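Local coordinates for SusD superfamily protein (Bacteroides thetaiotaomicron, PDB 3MCX) that is of unknown function but, as a SusD family protein of the outer membrane, probably helps to capture glycans for uptake, at residues Q237-E242 and Q253-F258; R355-Y360 and R411-G416. All blocks are in the same frame, centred on the assembly; numbering follows the deposited sequence. Where two conformers were deposited one is given.

Interaction 1 (Q237-E242 and Q253-F258); sequences QLYSYE and QSESLF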
ATOM      1  N   GLN A 237      14.115  -4.882  13.217  1.00  8.99           N
ATOM      2  CA  GLN A 237      14.180  -3.982  14.385  0.50  9.49           C
ATOM      3  C   GLN A 237      13.461  -2.687  14.061  1.00  8.86           C
ATOM      4  O   GLN A 237      13.674  -2.133  12.979  1.00  8.57           O
ATOM      5  CB  GLN A 237      15.645  -3.589  14.706  0.50  9.30           C
ATOM      6  CG  GLN A 237      16.487  -4.581  15.444  0.50 13.23           C
ATOM      7  CD  GLN A 237      17.831  -3.993  15.842  0.50 15.93           C
ATOM      8  OE1 GLN A 237      18.067  -2.774  15.718  0.50 18.25           O
ATOM      9  NE2 GLN A 237      18.725  -4.846  16.321  0.50 20.15           N
ATOM     10  N   LEU A 238      12.658  -2.167  14.992  1.00  8.17           N
ATOM     11  CA  LEU A 238      12.067  -0.838  14.842  1.00  7.40           C
ATOM     12  C   LEU A 238      13.182   0.229  14.804  1.00  7.60           C
ATOM     13  O   LEU A 238      14.207   0.110  15.508  1.00  6.94           O
ATOM     14  CB  LEU A 238      11.092  -0.543  16.006  1.00  8.37           C
ATOM     15  CG  LEU A 238       9.798  -1.343  16.001  1.00  9.30           C
ATOM     16  CD1 LEU A 238       9.048  -1.038  17.280  1.00  7.83           C
ATOM     17  CD2 LEU A 238       8.924  -1.040  14.768  1.00  8.17           C
ATOM     18  N   TYR A 239      12.985   1.249  13.980  1.00  7.78           N
ATOM     19  CA  TYR A 239      13.930   2.377  13.932  1.00  7.94           C
ATOM     20  C   TYR A 239      13.905   3.153  15.228  1.00  8.25           C
ATOM     21  O   TYR A 239      12.838   3.433  15.780  1.00  7.80           O
ATOM     22  CB  TYR A 239      13.628   3.333  12.767  1.00  7.82           C
ATOM     23  CG  TYR A 239      13.640   2.608  11.422  1.00  7.94           C
ATOM     24  CD1 TYR A 239      14.674   1.733  11.090  1.00  8.32           C
ATOM     25  CD2 TYR A 239      12.633   2.799  10.517  1.00  7.62           C
ATOM     26  CE1 TYR A 239      14.679   1.068   9.888  1.00  9.88           C
ATOM     27  CE2 TYR A 239      12.600   2.112   9.302  1.00  7.95           C
ATOM     28  CZ  TYR A 239      13.660   1.252   9.004  1.00 10.15           C
ATOM     29  OH  TYR A 239      13.678   0.510   7.845  1.00 10.91           O
ATOM     30  N   SER A 240      15.084   3.523  15.698  1.00  7.11           N
ATOM     31  CA  SER A 240      15.215   4.426  16.856  1.00  7.24           C
ATOM     32  C   SER A 240      14.896   5.851  16.408  1.00  7.12           C
ATOM     33  O   SER A 240      14.910   6.180  15.214  1.00  6.87           O
ATOM     34  CB  SER A 240      16.632   4.414  17.409  1.00  7.72           C
ATOM     35  OG  SER A 240      17.529   5.003  16.472  1.00  8.41           O
ATOM     36  N   TYR A 241      14.671   6.717  17.383  1.00  7.19           N
ATOM     37  CA  TYR A 241      14.465   8.141  17.132  1.00  6.89           C
ATOM     38  C   TYR A 241      15.689   8.735  16.418  1.00  7.35           C
ATOM     39  O   TYR A 241      15.561   9.554  15.488  1.00  6.77           O
ATOM     40  CB  TYR A 241      14.237   8.818  18.476  1.00  6.60           C
ATOM     41  CG  TYR A 241      13.877  10.280  18.430  1.00  7.87           C
ATOM     42  CD1 TYR A 241      14.846  11.248  18.278  1.00 11.68           C
ATOM     43  CD2 TYR A 241      12.563  10.682  18.566  1.00  9.21           C
ATOM     44  CE1 TYR A 241      14.501  12.596  18.248  1.00 12.94           C
ATOM     45  CE2 TYR A 241      12.217  12.015  18.540  1.00  9.92           C
ATOM     46  CZ  TYR A 241      13.173  12.955  18.380  1.00 11.53           C
ATOM     47  OH  TYR A 241      12.796  14.279  18.334  1.00 13.38           O
ATOM     48  N   GLU A 242      16.865   8.285  16.851  1.00  7.96           N
ATOM     49  CA  GLU A 242      18.139   8.791  16.343  0.80  8.53           C
ATOM     50  C   GLU A 242      18.357   8.397  14.881  1.00  8.87           C
ATOM     51  O   GLU A 242      18.843   9.197  14.091  1.00  9.85           O
ATOM     52  CB  GLU A 242      19.275   8.285  17.225  0.80  8.79           C
ATOM     53  CG  GLU A 242      19.261   8.911  18.604  0.80 10.69           C
ATOM     54  CD  GLU A 242      18.315   8.251  19.658  0.80 12.43           C
ATOM     55  OE1 GLU A 242      17.567   7.232  19.420  0.80  7.25           O
ATOM     56  OE2 GLU A 242      18.363   8.808  20.798  0.80 11.00           O
ATOM     57  N   GLN A 253      16.512  -1.488   5.006  1.00  7.77           N
ATOM     58  CA  GLN A 253      16.780  -1.085   6.384  1.00  8.48           C
ATOM     59  C   GLN A 253      15.987  -1.995   7.325  1.00  7.69           C
ATOM     60  O   GLN A 253      15.178  -2.792   6.888  1.00  7.64           O
ATOM     61  CB  GLN A 253      16.479   0.410   6.551  1.00  8.48           C
ATOM     62  CG  GLN A 253      17.395   1.275   5.669  1.00  8.37           C
ATOM     63  CD  GLN A 253      18.871   1.121   6.043  1.00  9.57           C
ATOM     64  OE1 GLN A 253      19.293   1.587   7.097  1.00 10.84           O
ATOM     65  NE2 GLN A 253      19.668   0.420   5.199  1.00  9.17           N
ATOM     66  N   SER A 254      16.255  -1.866   8.619  1.00  7.52           N
ATOM     67  CA  SER A 254      15.903  -2.889   9.594  1.00  7.10           C
ATOM     68  C   SER A 254      14.413  -3.148   9.801  1.00  7.09           C
ATOM     69  O   SER A 254      14.066  -4.205  10.322  1.00  7.92           O
ATOM     70  CB  SER A 254      16.564  -2.592  10.948  1.00  7.95           C
ATOM     71  OG  SER A 254      15.991  -1.449  11.564  1.00  9.11           O
ATOM     72  N   GLU A 255      13.543  -2.225   9.415  1.00  7.19           N
ATOM     73  CA  GLU A 255      12.124  -2.484   9.542  1.00  7.05           C
ATOM     74  C   GLU A 255      11.538  -3.147   8.307  1.00  8.06           C
ATOM     75  O   GLU A 255      10.426  -3.663   8.354  1.00  7.60           O
ATOM     76  CB  GLU A 255      11.339  -1.189   9.785  1.00  7.42           C
ATOM     77  CG  GLU A 255      11.524  -0.543  11.155  1.00  7.20           C
ATOM     78  CD  GLU A 255      10.380   0.417  11.529  1.00  7.27           C
ATOM     79  OE1 GLU A 255       9.294   0.417  10.869  1.00  7.40           O
ATOM     80  OE2 GLU A 255      10.592   1.170  12.502  1.00  6.80           O
ATOM     81  N   SER A 256      12.242  -3.087   7.174  1.00  8.04           N
ATOM     82  CA  SER A 256      11.665  -3.505   5.894  0.70  8.05           C
ATOM     83  C   SER A 256      11.442  -5.005   5.835  1.00  8.43           C
ATOM     84  O   SER A 256      12.409  -5.765   5.993  1.00  9.10           O
ATOM     85  CB  SER A 256      12.615  -3.111   4.764  0.70  8.62           C
ATOM     86  OG  SER A 256      12.036  -3.473   3.533  0.70  8.05           O
ATOM     87  N   LEU A 257      10.198  -5.433   5.626  1.00  7.50           N
ATOM     88  CA  LEU A 257       9.893  -6.865   5.591  1.00  8.11           C
ATOM     89  C   LEU A 257       9.800  -7.397   4.160  1.00  9.20           C
ATOM     90  O   LEU A 257      10.195  -8.527   3.892  1.00 11.32           O
ATOM     91  CB  LEU A 257       8.619  -7.143   6.366  1.00  8.22           C
ATOM     92  CG  LEU A 257       8.700  -6.907   7.873  1.00  8.16           C
ATOM     93  CD1 LEU A 257       7.299  -6.680   8.440  1.00  7.91           C
ATOM     94  CD2 LEU A 257       9.325  -8.090   8.570  1.00 10.93           C
ATOM     95  N   PHE A 258       9.256  -6.598   3.257  1.00  8.76           N
ATOM     96  CA  PHE A 258       9.238  -6.912   1.817  1.00  8.75           C
ATOM     97  C   PHE A 258       9.410  -5.592   1.093  1.00  7.52           C
ATOM     98  O   PHE A 258       8.659  -4.664   1.297  1.00  8.65           O
ATOM     99  CB  PHE A 258       7.946  -7.617   1.442  1.00  9.11           C
ATOM    100  CG  PHE A 258       7.727  -7.843  -0.052  1.00  8.03           C
ATOM    101  CD1 PHE A 258       8.774  -8.161  -0.908  1.00  9.35           C
ATOM    102  CD2 PHE A 258       6.452  -7.778  -0.569  1.00  9.77           C
ATOM    103  CE1 PHE A 258       8.531  -8.376  -2.276  1.00  8.76           C
ATOM    104  CE2 PHE A 258       6.220  -8.010  -1.957  1.00  9.07           C
ATOM    105  CZ  PHE A 258       7.264  -8.274  -2.781  1.00  9.13           C
TER
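Gln253 meets Tyr239 at the start of a type I beta turn, Gln253 to Ser256, which leads into strand 256-260 of this SusD-family protein. Gln253 CB lies 3.1 Å from Tyr239 OH. The rest of the glutamine side chain leads away, and NE2 bonds to Asp251 O. Ser254 holds the backbone of Gln237 twice. Its carbonyl O accepts from Gln237 N. Ser254 OG donates to Gln237 O at 2.8 Å. OG can reach that oxygen because it sits between the backbone N and the carbonyl carbon (chi1 69°). Next comes Glu255, which with Tyr239 carries most of the contact. Glu255 N donates to Tyr239 OH at 3.2 Å, so the phenol oxygen is held at the turn. Glu255 CG stands over one face of the Tyr239 ring, a CH-pi contact 3.4 Å from the ring centroid. The carboxylate continues over the ring, nearly parallel to it, the planes 14° apart. OE2 forms a salt bridge with Arg388. OE1 forms a salt bridge with Arg355 and a hydrogen bond with Ser357 OG. Both oxygens of the buried carboxylate thus have partners, and the tyrosine is bound at both its backbone and its hydroxyl. The backbone bond is almost straight: Tyr239 N reaches the anti lone pair of Glu255 OE2, 2.8 Å away.

Interaction 2 (R355-Y360 and R411-G416); sequences RLSEVY and RKELVG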
ATOM      1  N   ARG A 355       6.503  -2.839   6.271  1.00  8.20           N
ATOM      2  CA  ARG A 355       7.566  -2.759   7.257  1.00  8.22           C
ATOM      3  C   ARG A 355       7.044  -2.922   8.691  1.00  8.24           C
ATOM      4  O   ARG A 355       5.843  -2.889   8.970  1.00  7.53           O
ATOM      5  CB  ARG A 355       8.368  -1.473   7.098  1.00  9.21           C
ATOM      6  CG  ARG A 355       7.632  -0.222   7.398  1.00  9.73           C
ATOM      7  CD  ARG A 355       8.539   0.987   7.168  1.00  8.45           C
ATOM      8  NE  ARG A 355       7.816   2.258   7.302  1.00  8.27           N
ATOM      9  CZ  ARG A 355       7.669   3.000   8.409  1.00  8.13           C
ATOM     10  NH1 ARG A 355       8.322   2.734   9.537  1.00  8.35           N
ATOM     11  NH2 ARG A 355       6.914   4.080   8.364  1.00  7.81           N
ATOM     12  N   LEU A 356       7.989  -3.129   9.592  1.00  7.61           N
ATOM     13  CA  LEU A 356       7.669  -3.555  10.934  1.00  7.15           C
ATOM     14  C   LEU A 356       6.756  -2.562  11.670  1.00  7.41           C
ATOM     15  O   LEU A 356       5.926  -2.996  12.459  1.00  6.75           O
ATOM     16  CB  LEU A 356       8.962  -3.807  11.702  1.00  7.00           C
ATOM     17  CG  LEU A 356       8.890  -4.592  13.003  1.00  7.05           C
ATOM     18  CD1 LEU A 356       8.253  -5.987  12.788  1.00  6.81           C
ATOM     19  CD2 LEU A 356      10.255  -4.687  13.691  1.00  7.17           C
ATOM     20  N   SER A 357       6.929  -1.247  11.490  1.00  7.09           N
ATOM     21  CA  SER A 357       6.057  -0.301  12.216  1.00  7.24           C
ATOM     22  C   SER A 357       4.572  -0.580  11.918  1.00  7.37           C
ATOM     23  O   SER A 357       3.725  -0.475  12.831  1.00  7.90           O
ATOM     24  CB  SER A 357       6.350   1.167  11.882  1.00  7.19           C
ATOM     25  OG  SER A 357       7.536   1.633  12.499  1.00  8.52           O
ATOM     26  N   GLU A 358       4.250  -0.935  10.667  1.00  7.89           N
ATOM     27  CA  GLU A 358       2.849  -1.205  10.327  1.00  7.71           C
ATOM     28  C   GLU A 358       2.365  -2.419  11.098  1.00  7.42           C
ATOM     29  O   GLU A 358       1.215  -2.463  11.534  1.00  7.79           O
ATOM     30  CB  GLU A 358       2.630  -1.421   8.826  1.00  7.84           C
ATOM     31  CG  GLU A 358       1.192  -1.757   8.509  1.00  8.71           C
ATOM     32  CD  GLU A 358       0.931  -2.097   7.061  1.00  9.81           C
ATOM     33  OE1 GLU A 358       1.750  -1.720   6.214  1.00  9.04           O
ATOM     34  OE2 GLU A 358      -0.080  -2.765   6.772  1.00 10.19           O
ATOM     35  N   VAL A 359       3.239  -3.402  11.237  1.00  7.42           N
ATOM     36  CA  VAL A 359       2.886  -4.653  11.910  1.00  7.45           C
ATOM     37  C   VAL A 359       2.557  -4.376  13.386  1.00  7.23           C
ATOM     38  O   VAL A 359       1.575  -4.885  13.912  1.00  7.01           O
ATOM     39  CB  VAL A 359       3.999  -5.727  11.765  1.00  7.36           C
ATOM     40  CG1 VAL A 359       3.648  -6.964  12.565  1.00  7.79           C
ATOM     41  CG2 VAL A 359       4.228  -6.083  10.291  1.00  8.18           C
ATOM     42  N   TYR A 360       3.376  -3.569  14.059  1.00  6.83           N
ATOM     43  CA  TYR A 360       3.089  -3.175  15.442  1.00  6.71           C
ATOM     44  C   TYR A 360       1.752  -2.420  15.534  1.00  7.10           C
ATOM     45  O   TYR A 360       0.980  -2.659  16.459  1.00  7.26           O
ATOM     46  CB  TYR A 360       4.234  -2.319  16.021  1.00  6.54           C
ATOM     47  CG  TYR A 360       5.412  -3.081  16.585  1.00  6.72           C
ATOM     48  CD1 TYR A 360       6.305  -3.773  15.767  1.00  5.93           C
ATOM     49  CD2 TYR A 360       5.619  -3.117  17.953  1.00  7.58           C
ATOM     50  CE1 TYR A 360       7.368  -4.467  16.314  1.00  6.38           C
ATOM     51  CE2 TYR A 360       6.683  -3.796  18.513  1.00  6.92           C
ATOM     52  CZ  TYR A 360       7.548  -4.494  17.690  1.00  5.59           C
ATOM     53  OH  TYR A 360       8.599  -5.189  18.302  1.00  7.45           O
ATOM     54  N   ARG A 411      -1.480   7.582  10.872  1.00  7.19           N
ATOM     55  CA  ARG A 411      -1.395   8.675   9.896  1.00  7.76           C
ATOM     56  C   ARG A 411       0.009   9.304   9.932  1.00  7.52           C
ATOM     57  O   ARG A 411       0.593   9.610   8.882  1.00  7.39           O
ATOM     58  CB  ARG A 411      -2.478   9.731  10.135  1.00  7.79           C
ATOM     59  CG  ARG A 411      -3.846   9.233   9.647  1.00  8.64           C
ATOM     60  CD  ARG A 411      -4.922  10.138  10.170  1.00  7.95           C
ATOM     61  NE  ARG A 411      -4.826  11.485   9.621  1.00  7.98           N
ATOM     62  CZ  ARG A 411      -5.483  12.539  10.101  1.00  9.83           C
ATOM     63  NH1 ARG A 411      -6.293  12.420  11.165  1.00 10.88           N
ATOM     64  NH2 ARG A 411      -5.337  13.737   9.521  1.00 10.22           N
ATOM     65  N   LYS A 412       0.543   9.501  11.128  1.00  6.70           N
ATOM     66  CA  LYS A 412       1.875  10.097  11.268  1.00  6.88           C
ATOM     67  C   LYS A 412       2.962   9.130  10.725  1.00  7.83           C
ATOM     68  O   LYS A 412       3.876   9.538  10.030  1.00  7.01           O
ATOM     69  CB  LYS A 412       2.186  10.426  12.717  1.00  6.97           C
ATOM     70  CG  LYS A 412       1.333  11.543  13.320  1.00  7.61           C
ATOM     71  CD  LYS A 412       1.609  11.723  14.798  1.00  7.62           C
ATOM     72  CE  LYS A 412       0.608  12.647  15.464  1.00  7.50           C
ATOM     73  NZ  LYS A 412       1.014  12.994  16.866  1.00  7.75           N
ATOM     74  N   GLU A 413       2.858   7.851  11.051  1.00  7.69           N
ATOM     75  CA  GLU A 413       3.893   6.882  10.768  1.00  7.34           C
ATOM     76  C   GLU A 413       3.898   6.433   9.321  1.00  7.89           C
ATOM     77  O   GLU A 413       4.957   6.218   8.751  1.00  8.31           O
ATOM     78  CB  GLU A 413       3.745   5.648  11.684  1.00  6.78           C
ATOM     79  CG  GLU A 413       4.901   4.647  11.550  1.00  7.07           C
ATOM     80  CD  GLU A 413       6.262   5.294  11.817  1.00  7.88           C
ATOM     81  OE1 GLU A 413       6.347   6.092  12.772  1.00  6.95           O
ATOM     82  OE2 GLU A 413       7.252   5.004  11.087  1.00  8.50           O
ATOM     83  N   LEU A 414       2.720   6.266   8.734  1.00  7.76           N
ATOM     84  CA  LEU A 414       2.580   5.569   7.451  1.00  7.92           C
ATOM     85  C   LEU A 414       2.213   6.485   6.290  1.00  8.05           C
ATOM     86  O   LEU A 414       1.918   6.025   5.197  1.00  7.51           O
ATOM     87  CB  LEU A 414       1.538   4.451   7.584  1.00  8.14           C
ATOM     88  CG  LEU A 414       1.882   3.382   8.646  1.00  8.19           C
ATOM     89  CD1 LEU A 414       0.755   2.371   8.811  1.00  9.54           C
ATOM     90  CD2 LEU A 414       3.188   2.672   8.277  1.00 10.27           C
ATOM     91  N   VAL A 415       2.284   7.794   6.529  1.00  7.81           N
ATOM     92  CA  VAL A 415       2.035   8.761   5.457  1.00  7.24           C
ATOM     93  C   VAL A 415       2.915   8.435   4.244  1.00  7.33           C
ATOM     94  O   VAL A 415       4.098   8.203   4.373  1.00  7.82           O
ATOM     95  CB  VAL A 415       2.281  10.220   5.939  1.00  7.26           C
ATOM     96  CG1 VAL A 415       3.760  10.469   6.343  1.00  6.70           C
ATOM     97  CG2 VAL A 415       1.814  11.216   4.863  1.00  8.02           C
ATOM     98  N   GLY A 416       2.324   8.370   3.068  1.00  6.80           N
ATOM     99  CA  GLY A 416       3.105   8.099   1.856  1.00  7.47           C
ATOM    100  C   GLY A 416       3.289   6.626   1.530  1.00  7.79           C
ATOM    101  O   GLY A 416       3.828   6.295   0.486  1.00  8.83           O
TER
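Leu414, Glu413 and Arg355 bury the most surface where the start of helix 356-370 meets the end of helix 403-414. The contact is buried in the helical part of the SusD-family fold. Arg355 is the N-cap residue of helix 356-370 and the last residue of strand 351-355. Its side chain runs out extended from CG to NE and brings the guanidinium to the other helix. There NH1 and NH2 both bond to one oxygen, Glu413 OE2. The distance from Arg355 NH2 to Glu413 OE2 is 2.9 Å, and that from Arg355 NH1 to Glu413 OE2 is the same. The oxygen lies in the guanidinium plane, in the fork between the two nitrogens. The carboxylate itself is turned 65° from that plane and is met on its anti side. Both bonds are clearly bent, as expected when two donors share one atom.

Glu413 reaches this place with CG anti to its backbone N and a bend at the next torsion (chi2 56°). Glu413 CG also packs against Ser357 CB at 3.8 Å. Leu414 supplies the apolar packing, with Leu414 CD1 lying 4.2 Å from Glu358 CG. The two side chains of Glu358 and Leu414 cross at about a right angle. Separately, Leu414 CD2 lies beside the guanidinium, 4.0 Å from Arg355 NH2. The Glu358 carboxylate turns to Arg210.

Other charges surround the pair. Besides its bridge to Glu255, Arg355 forms one to Glu417. Glu413 OE1 forms salt bridges with Arg309 and Arg388, and OE2 accepts from Tyr244. With several acids and bases gathered round this buried pair, both Glu413 and Arg355 probably stay charged, each partly balanced by several partners.

Following the chain, residues 237-242 lie in the loop after helix 218-231. Interaction 1 closes a short loop of ten intervening residues when 253-258 returns to them. Interaction 2 follows later and closes a loop of fifty residues, thirty of them helical. The two loops are in series and neither nest nor cross. They still touch in space. Strand 256-260 pairs antiparallel with strand 351-355, and Glu255 O accepts from Leu356 N. Leu257 also packs on Val359. Together the contacts tie the loop after helix 218-231 and the two-stranded sheet to helices 356-370 and 403-414.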